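Local coordinates for protein transcriptional repressor PadR (Bacillus cereus, PDB 6JYI) that probably binds DNA as a dimeric, PadR-like transcriptional regulator built around a winged helix-turn-helix fold, at residues A[23-31]-A[43-51]; A[121-132]-A[161-172]. One frame throughout, in Å; residues are numbered along the deposited sequence.

Contact 1: residues A[23-31]-A[43-51]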
# COMPACT_ATOMS: atom_id res chain seq x y z
N SER A 23 11.46 13.33 19.78
CA SER A 23 10.79 14.59 19.49
C SER A 23 9.78 14.39 18.35
O SER A 23 9.86 13.40 17.58
CB SER A 23 11.82 15.62 19.04
OG SER A 23 12.46 15.21 17.84
N GLY A 24 8.88 15.36 18.20
CA GLY A 24 8.01 15.42 17.03
C GLY A 24 8.78 15.42 15.72
O GLY A 24 8.41 14.74 14.75
N TYR A 25 9.86 16.19 15.69
CA TYR A 25 10.70 16.29 14.50
C TYR A 25 11.14 14.89 14.05
O TYR A 25 10.98 14.48 12.89
CB TYR A 25 11.93 17.13 14.83
CG TYR A 25 12.92 17.33 13.72
CD1 TYR A 25 12.59 18.03 12.58
CD2 TYR A 25 14.23 16.87 13.85
CE1 TYR A 25 13.51 18.25 11.57
CE2 TYR A 25 15.17 17.09 12.85
CZ TYR A 25 14.80 17.78 11.72
OH TYR A 25 15.72 18.00 10.71
N ASP A 26 11.69 14.15 15.02
CA ASP A 26 12.22 12.84 14.75
C ASP A 26 11.14 11.81 14.34
O ASP A 26 11.37 11.00 13.44
CB ASP A 26 13.06 12.35 15.92
CG ASP A 26 14.53 12.86 15.85
OD1 ASP A 26 14.96 13.50 14.86
OD2 ASP A 26 15.29 12.57 16.77
N ILE A 27 9.98 11.85 14.98
CA ILE A 27 8.90 11.00 14.59
C ILE A 27 8.52 11.24 13.12
O ILE A 27 8.39 10.27 12.35
CB ILE A 27 7.66 11.21 15.48
CG1 ILE A 27 8.00 10.71 16.89
CG2 ILE A 27 6.47 10.48 14.90
CD1 ILE A 27 6.95 11.08 17.93
N LYS A 28 8.39 12.50 12.73
CA LYS A 28 8.11 12.83 11.35
C LYS A 28 9.18 12.30 10.37
O LYS A 28 8.86 11.78 9.30
CB LYS A 28 7.91 14.34 11.16
CG LYS A 28 6.49 14.78 11.61
CD LYS A 28 6.26 16.28 11.61
CE LYS A 28 6.33 16.88 10.26
NZ LYS A 28 6.00 18.32 10.28
N ILE A 29 10.44 12.45 10.71
CA ILE A 29 11.49 12.03 9.77
C ILE A 29 11.46 10.51 9.65
O ILE A 29 11.53 10.01 8.54
CB ILE A 29 12.88 12.55 10.14
CG1 ILE A 29 12.85 14.07 10.38
CG2 ILE A 29 13.88 12.24 9.01
CD1 ILE A 29 13.00 14.96 9.13
N VAL A 30 11.32 9.77 10.75
CA VAL A 30 11.25 8.29 10.65
C VAL A 30 10.08 7.87 9.78
O VAL A 30 10.19 6.97 8.96
CB VAL A 30 11.13 7.54 11.99
CG1 VAL A 30 11.39 6.02 11.71
CG2 VAL A 30 12.17 7.99 12.93
N PHE A 31 8.96 8.57 9.94
CA PHE A 31 7.81 8.33 9.08
C PHE A 31 8.11 8.55 7.60
O PHE A 31 7.75 7.71 6.76
CB PHE A 31 6.65 9.24 9.46
CG PHE A 31 5.51 8.54 10.11
CD1 PHE A 31 4.50 8.02 9.35
CD2 PHE A 31 5.47 8.39 11.49
CE1 PHE A 31 3.46 7.36 9.90
CE2 PHE A 31 4.40 7.72 12.08
CZ PHE A 31 3.38 7.21 11.28
N PHE A 43 0.72 10.53 7.32
CA PHE A 43 1.79 11.46 7.70
C PHE A 43 1.21 12.70 8.35
O PHE A 43 1.69 13.14 9.39
CB PHE A 43 2.64 11.87 6.49
CG PHE A 43 3.72 12.87 6.80
CD1 PHE A 43 4.92 12.47 7.38
CD2 PHE A 43 3.53 14.22 6.52
CE1 PHE A 43 5.93 13.39 7.66
CE2 PHE A 43 4.54 15.15 6.78
CZ PHE A 43 5.74 14.74 7.36
N GLY A 44 0.17 13.23 7.72
CA GLY A 44 -0.47 14.48 8.17
C GLY A 44 -1.16 14.33 9.51
O GLY A 44 -1.43 15.31 10.20
N MSE A 45 -1.45 13.08 9.88
CA MSE A 45 -2.07 12.79 11.16
C MSE A 45 -1.11 12.57 12.36
O MSE A 45 -1.57 12.30 13.44
CB MSE A 45 -3.02 11.60 11.01
CG MSE A 45 -4.32 12.00 10.24
SE MSE A 45 -5.29 13.52 11.10
CE MSE A 45 -5.73 12.50 12.71
N ILE A 46 0.20 12.75 12.16
CA ILE A 46 1.18 12.53 13.26
C ILE A 46 0.91 13.39 14.49
O ILE A 46 0.78 12.87 15.59
CB ILE A 46 2.65 12.71 12.76
CG1 ILE A 46 3.02 11.56 11.84
CG2 ILE A 46 3.65 12.75 13.92
CD1 ILE A 46 4.40 11.71 11.20
N TYR A 47 0.82 14.70 14.34
CA TYR A 47 0.56 15.54 15.53
C TYR A 47 -0.82 15.30 16.16
O TYR A 47 -0.92 15.15 17.38
CB TYR A 47 0.84 17.03 15.26
CG TYR A 47 2.32 17.31 15.30
CD1 TYR A 47 3.05 17.14 16.49
CD2 TYR A 47 3.00 17.72 14.17
CE1 TYR A 47 4.42 17.39 16.54
CE2 TYR A 47 4.37 17.96 14.21
CZ TYR A 47 5.08 17.77 15.40
OH TYR A 47 6.43 18.00 15.45
N PRO A 48 -1.89 15.23 15.34
CA PRO A 48 -3.20 14.85 15.89
C PRO A 48 -3.16 13.54 16.67
O PRO A 48 -3.78 13.44 17.73
CB PRO A 48 -4.08 14.71 14.64
CG PRO A 48 -3.51 15.81 13.72
CD PRO A 48 -2.01 15.74 13.96
N THR A 49 -2.44 12.55 16.16
CA THR A 49 -2.31 11.27 16.84
C THR A 49 -1.51 11.41 18.14
O THR A 49 -1.90 10.84 19.16
CB THR A 49 -1.67 10.20 15.93
OG1 THR A 49 -2.47 10.03 14.77
CG2 THR A 49 -1.56 8.81 16.64
N LEU A 50 -0.42 12.17 18.11
CA LEU A 50 0.35 12.43 19.31
C LEU A 50 -0.52 13.10 20.38
O LEU A 50 -0.55 12.67 21.54
CB LEU A 50 1.58 13.29 18.98
CG LEU A 50 2.69 12.59 18.21
CD1 LEU A 50 3.67 13.60 17.58
CD2 LEU A 50 3.41 11.62 19.12
N ARG A 51 -1.30 14.09 19.98
CA ARG A 51 -2.12 14.86 20.93
C ARG A 51 -3.19 13.95 21.55
O ARG A 51 -3.48 14.03 22.74
CB ARG A 51 -2.77 16.07 20.24
CG ARG A 51 -3.88 16.79 21.04
CD ARG A 51 -3.56 17.09 22.54
NE ARG A 51 -2.25 17.68 22.80
CZ ARG A 51 -1.87 18.91 22.45
NH1 ARG A 51 -2.70 19.71 21.76
NH2 ARG A 51 -0.65 19.35 22.75

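Contact 2: residues A[121-132]-A[161-172]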
# COMPACT_ATOMS: atom_id res chain seq x y z
N ILE A 121 5.73 4.88 -17.37
CA ILE A 121 6.55 3.73 -16.99
C ILE A 121 7.96 4.19 -16.58
O ILE A 121 8.49 3.75 -15.57
CB ILE A 121 6.62 2.63 -18.09
CG1 ILE A 121 5.28 1.88 -18.16
CG2 ILE A 121 7.74 1.62 -17.80
CD1 ILE A 121 5.14 1.01 -19.39
N LYS A 122 8.53 5.10 -17.35
CA LYS A 122 9.89 5.56 -17.08
C LYS A 122 9.95 6.31 -15.76
O LYS A 122 10.86 6.09 -14.95
CB LYS A 122 10.45 6.41 -18.26
N ASP A 123 8.95 7.16 -15.51
CA ASP A 123 8.83 7.83 -14.20
C ASP A 123 8.75 6.86 -13.02
O ASP A 123 9.34 7.09 -11.96
CB ASP A 123 7.57 8.71 -14.15
CG ASP A 123 7.64 9.86 -15.09
OD1 ASP A 123 8.77 10.24 -15.45
OD2 ASP A 123 6.58 10.36 -15.50
N GLU A 124 7.99 5.79 -13.22
CA GLU A 124 7.78 4.76 -12.18
C GLU A 124 9.06 3.96 -11.90
O GLU A 124 9.40 3.69 -10.74
CB GLU A 124 6.67 3.82 -12.62
CG GLU A 124 6.18 2.91 -11.53
CD GLU A 124 5.51 3.69 -10.42
OE1 GLU A 124 5.29 4.92 -10.59
OE2 GLU A 124 5.20 3.05 -9.39
N ILE A 125 9.78 3.62 -12.95
CA ILE A 125 11.09 3.00 -12.82
C ILE A 125 12.02 3.93 -12.02
O ILE A 125 12.67 3.50 -11.06
CB ILE A 125 11.68 2.66 -14.20
CG1 ILE A 125 10.93 1.47 -14.80
CG2 ILE A 125 13.16 2.36 -14.11
CD1 ILE A 125 11.27 1.16 -16.28
N GLU A 126 12.06 5.20 -12.39
CA GLU A 126 12.98 6.15 -11.75
C GLU A 126 12.63 6.30 -10.26
O GLU A 126 13.53 6.27 -9.41
CB GLU A 126 12.96 7.51 -12.48
N ARG A 127 11.34 6.41 -9.97
CA ARG A 127 10.82 6.48 -8.61
C ARG A 127 11.22 5.29 -7.75
O ARG A 127 11.78 5.47 -6.69
CB ARG A 127 9.29 6.58 -8.61
CG ARG A 127 8.77 7.96 -8.96
CD ARG A 127 7.24 8.02 -8.93
NE ARG A 127 6.73 8.91 -9.98
CZ ARG A 127 5.48 9.38 -10.04
NH1 ARG A 127 4.55 9.05 -9.12
NH2 ARG A 127 5.16 10.18 -11.05
N LYS A 128 10.94 4.07 -8.22
CA LYS A 128 11.24 2.86 -7.44
C LYS A 128 12.75 2.68 -7.25
O LYS A 128 13.19 2.27 -6.18
CB LYS A 128 10.57 1.61 -8.04
CG LYS A 128 9.01 1.64 -8.02
CD LYS A 128 8.47 1.10 -6.73
CE LYS A 128 7.03 1.56 -6.41
NZ LYS A 128 5.99 1.04 -7.34
N GLU A 129 13.53 3.02 -8.28
CA GLU A 129 14.99 2.99 -8.20
C GLU A 129 15.51 3.91 -7.08
O GLU A 129 16.37 3.51 -6.29
CB GLU A 129 15.64 3.31 -9.56
CG GLU A 129 15.68 2.08 -10.51
CD GLU A 129 16.27 2.32 -11.90
OE1 GLU A 129 16.52 3.49 -12.31
OE2 GLU A 129 16.46 1.31 -12.62
N ALA A 130 14.97 5.13 -7.01
CA ALA A 130 15.32 6.09 -5.95
C ALA A 130 14.97 5.55 -4.54
O ALA A 130 15.83 5.57 -3.65
CB ALA A 130 14.64 7.43 -6.20
N TYR A 131 13.74 5.05 -4.38
CA TYR A 131 13.29 4.44 -3.09
C TYR A 131 14.23 3.33 -2.64
O TYR A 131 14.57 3.23 -1.46
CB TYR A 131 11.93 3.77 -3.18
CG TYR A 131 10.71 4.60 -3.56
CD1 TYR A 131 10.63 5.97 -3.34
CD2 TYR A 131 9.60 3.95 -4.11
CE1 TYR A 131 9.47 6.69 -3.71
CE2 TYR A 131 8.46 4.64 -4.48
CZ TYR A 131 8.39 6.01 -4.29
OH TYR A 131 7.22 6.65 -4.67
N ILE A 132 14.63 2.49 -3.59
CA ILE A 132 15.52 1.39 -3.29
C ILE A 132 16.76 1.97 -2.65
O ILE A 132 17.00 1.70 -1.47
CB ILE A 132 15.83 0.53 -4.54
CG1 ILE A 132 14.61 -0.35 -4.89
CG2 ILE A 132 17.02 -0.37 -4.30
CD1 ILE A 132 14.71 -1.08 -6.27
N TYR A 161 10.23 -3.90 -4.65
CA TYR A 161 10.56 -2.81 -5.54
C TYR A 161 11.46 -3.20 -6.70
O TYR A 161 11.27 -2.72 -7.84
CB TYR A 161 11.25 -1.68 -4.79
CG TYR A 161 10.38 -0.84 -3.88
CD1 TYR A 161 9.05 -0.61 -4.15
CD2 TYR A 161 10.94 -0.22 -2.77
CE1 TYR A 161 8.27 0.19 -3.31
CE2 TYR A 161 10.20 0.57 -1.94
CZ TYR A 161 8.87 0.78 -2.21
OH TYR A 161 8.15 1.60 -1.36
N SER A 162 12.47 -4.02 -6.42
CA SER A 162 13.41 -4.41 -7.46
C SER A 162 12.72 -5.27 -8.52
O SER A 162 13.03 -5.18 -9.72
CB SER A 162 14.62 -5.14 -6.87
OG SER A 162 15.34 -4.24 -6.02
N ALA A 163 11.77 -6.09 -8.10
CA ALA A 163 11.06 -6.97 -9.01
C ALA A 163 10.11 -6.13 -9.83
O ALA A 163 9.98 -6.35 -11.04
CB ALA A 163 10.33 -8.05 -8.25
N GLN A 164 9.48 -5.13 -9.21
CA GLN A 164 8.64 -4.17 -9.97
C GLN A 164 9.45 -3.44 -11.04
O GLN A 164 9.01 -3.34 -12.16
CB GLN A 164 8.00 -3.15 -9.06
CG GLN A 164 6.93 -3.75 -8.15
CD GLN A 164 6.58 -2.84 -7.02
OE1 GLN A 164 6.66 -1.62 -7.15
NE2 GLN A 164 6.23 -3.41 -5.87
N VAL A 165 10.63 -2.92 -10.65
CA VAL A 165 11.53 -2.26 -11.61
C VAL A 165 11.90 -3.16 -12.80
O VAL A 165 11.76 -2.74 -13.96
CB VAL A 165 12.79 -1.72 -10.91
CG1 VAL A 165 13.84 -1.26 -11.94
CG2 VAL A 165 12.40 -0.57 -9.96
N GLU A 166 12.37 -4.37 -12.51
CA GLU A 166 12.76 -5.35 -13.56
C GLU A 166 11.60 -5.56 -14.53
O GLU A 166 11.77 -5.46 -15.74
CB GLU A 166 13.17 -6.70 -12.96
CG GLU A 166 14.47 -6.71 -12.12
N THR A 167 10.42 -5.81 -13.97
CA THR A 167 9.23 -6.06 -14.78
C THR A 167 8.93 -4.88 -15.68
O THR A 167 8.71 -5.05 -16.87
CB THR A 167 8.01 -6.38 -13.92
OG1 THR A 167 8.20 -7.62 -13.25
CG2 THR A 167 6.75 -6.48 -14.76
N LEU A 168 8.98 -3.67 -15.14
CA LEU A 168 8.66 -2.48 -15.91
C LEU A 168 9.66 -2.20 -17.01
O LEU A 168 9.26 -1.83 -18.12
CB LEU A 168 8.48 -1.26 -15.00
CG LEU A 168 7.22 -1.29 -14.13
CD1 LEU A 168 7.23 -0.12 -13.15
CD2 LEU A 168 5.93 -1.27 -14.96
N LYS A 169 10.95 -2.39 -16.73
CA LYS A 169 11.98 -2.30 -17.77
C LYS A 169 11.67 -3.20 -18.97
O LYS A 169 11.83 -2.78 -20.12
CB LYS A 169 13.36 -2.62 -17.21
CG LYS A 169 13.90 -1.51 -16.34
CD LYS A 169 15.22 -1.88 -15.73
CE LYS A 169 15.81 -0.69 -15.01
NZ LYS A 169 17.09 -1.05 -14.35
N LYS A 170 11.22 -4.42 -18.69
CA LYS A 170 10.80 -5.36 -19.74
C LYS A 170 9.56 -4.92 -20.50
O LYS A 170 9.48 -5.07 -21.73
CB LYS A 170 10.59 -6.76 -19.15
CG LYS A 170 11.90 -7.43 -18.82
CD LYS A 170 11.83 -8.41 -17.65
CE LYS A 170 13.10 -9.29 -17.61
NZ LYS A 170 13.40 -9.77 -16.23
N LYS A 171 8.58 -4.38 -19.80
CA LYS A 171 7.41 -3.84 -20.48
C LYS A 171 7.79 -2.69 -21.41
O LYS A 171 7.26 -2.57 -22.52
CB LYS A 171 6.34 -3.42 -19.46
CG LYS A 171 5.84 -4.57 -18.57
CD LYS A 171 5.20 -5.67 -19.41
CE LYS A 171 4.72 -6.80 -18.55
NZ LYS A 171 4.02 -7.86 -19.30
N LEU A 172 8.73 -1.85 -20.96
CA LEU A 172 9.22 -0.74 -21.76
C LEU A 172 9.93 -1.24 -23.02
O LEU A 172 9.60 -0.81 -24.14
CB LEU A 172 10.16 0.14 -20.91
CG LEU A 172 10.45 1.55 -21.44
CD1 LEU A 172 9.16 2.39 -21.41
CD2 LEU A 172 11.54 2.21 -20.60

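Contact 1: residues A[23-31]-A[43-51]
Ile46 and Phe31 carry the apolar heart of this interface. The CD1 methyl of Ile46 lies over one face of the Phe31 ring, 3.9 Å from its centroid and 29° off the normal, a CH-pi contact; with CG1 of Ile46 anti to the carbonyl carbon (chi1 -70°), that branch carries CD1 over the ring, the two side chains pointing in opposing directions as they pass. On its other branch, Ile46 CG2 meets Ile27 CG2 at 3.8 Å. One turn on, Ile27 CD1 and Leu50 CD2 reach for each other tip to tip, also 3.8 Å apart. Helices 24-35 and 46-55 are the helix pair of a winged helix-turn-helix domain, the second probably the recognition helix as in relatives; the short segments meet at 128° with 11.2 Å between axes. Helix 8-19 adds Val12 against Phe31 and Val13 against Leu50, while Tyr75 from the wing strand 72-77 touches Ile27, Leu50 and Tyr47.

Aliphatic-aromatic contacts border this core. Lys28, kinked at chi3, runs at about a right angle to two aromatic side chains, its CD 3.6 Å from Tyr47 CE2 and its CE 3.7 Å from Phe43 CZ. At the start of helix 24-35, Tyr47 OH comes within 3.4 Å of Gly24 CA.

Contact 2: residues A[121-132]-A[161-172]
The segments 121-132 and 161-172 run antiparallel, their axes 9.3 Å apart at closest approach and their directions 154° apart. The backbones draw nearest where Ile125 faces Val165, with 5.4 Å between their CA atoms. Such a pair illustrates how a helical hairpin is zipped: Val165 is a knob in a hole formed by Ile125, Lys128, Glu129 and Ile132, and its CG2 presses tightly on Lys128 CB at 3.4 Å. Toward one end, Ile125 CG1 lies alongside Leu168 CB, and Ile121 CG2 packs on Leu172 CD1. Leu168 sends its CD1 to Glu124 CG, 3.6 Å away, and Phe102 of helix 101-107 covers Ile121, Glu124 and Leu168. At the other end, the rings of Tyr131 and Tyr161 lie obliquely, planes at 44°, with Tyr131 CD2 over one face of Tyr161, while Ile132 CG1 rests on Tyr161 CB. The hydroxyl of Tyr161 is hydrogen-bonded to His37 ND1, and the His37 ring meets that of Tyr131 edge to face.

Two lysines bridge the helices. Lys128, bent at chi2 (-88°) and chi4, gives NZ to Gln164 OE1 at 2.7 Å, nearly in line with the C=O bond, and, within its own helix, forms a salt bridge to Glu124 OE2 at 3.0 Å, from the anti side and somewhat out of the carboxylate plane. Extended beyond CG, Lys169 brings NZ to Glu129 OE2, a 3.0 Å salt bridge in which the ammonium lies almost straight out from the C-O bond.

A further salt bridge from Lys128 NZ to Asp96 of the second subunit gives this buried ammonium two carboxylates and an amide oxygen. Their combined field would probably favour its charged form. Through these partners one lysine links the hairpin to the second subunit.

How the contacts relate
Following the chain from its N terminus, helix 8-19 leads into contact 1, which closes a short loop between helices 24-35 and 46-55 inside the probable DNA-binding domain. The wing strands, helix 79-89 and helix 101-107 follow before contact 2 closes a longer hairpin between helices 114-142 and 148-175. The two are in series, neither nested nor crossed, with centres about 29 Å apart on opposite sides of the chain's centre. Helix 114-142 still joins them: Trp142, its last residue, packs on Asp26, Ile29 and Val30 of segment 23-31, while segment 121-132 pairs with the C-terminal helix, which also meets the second subunit.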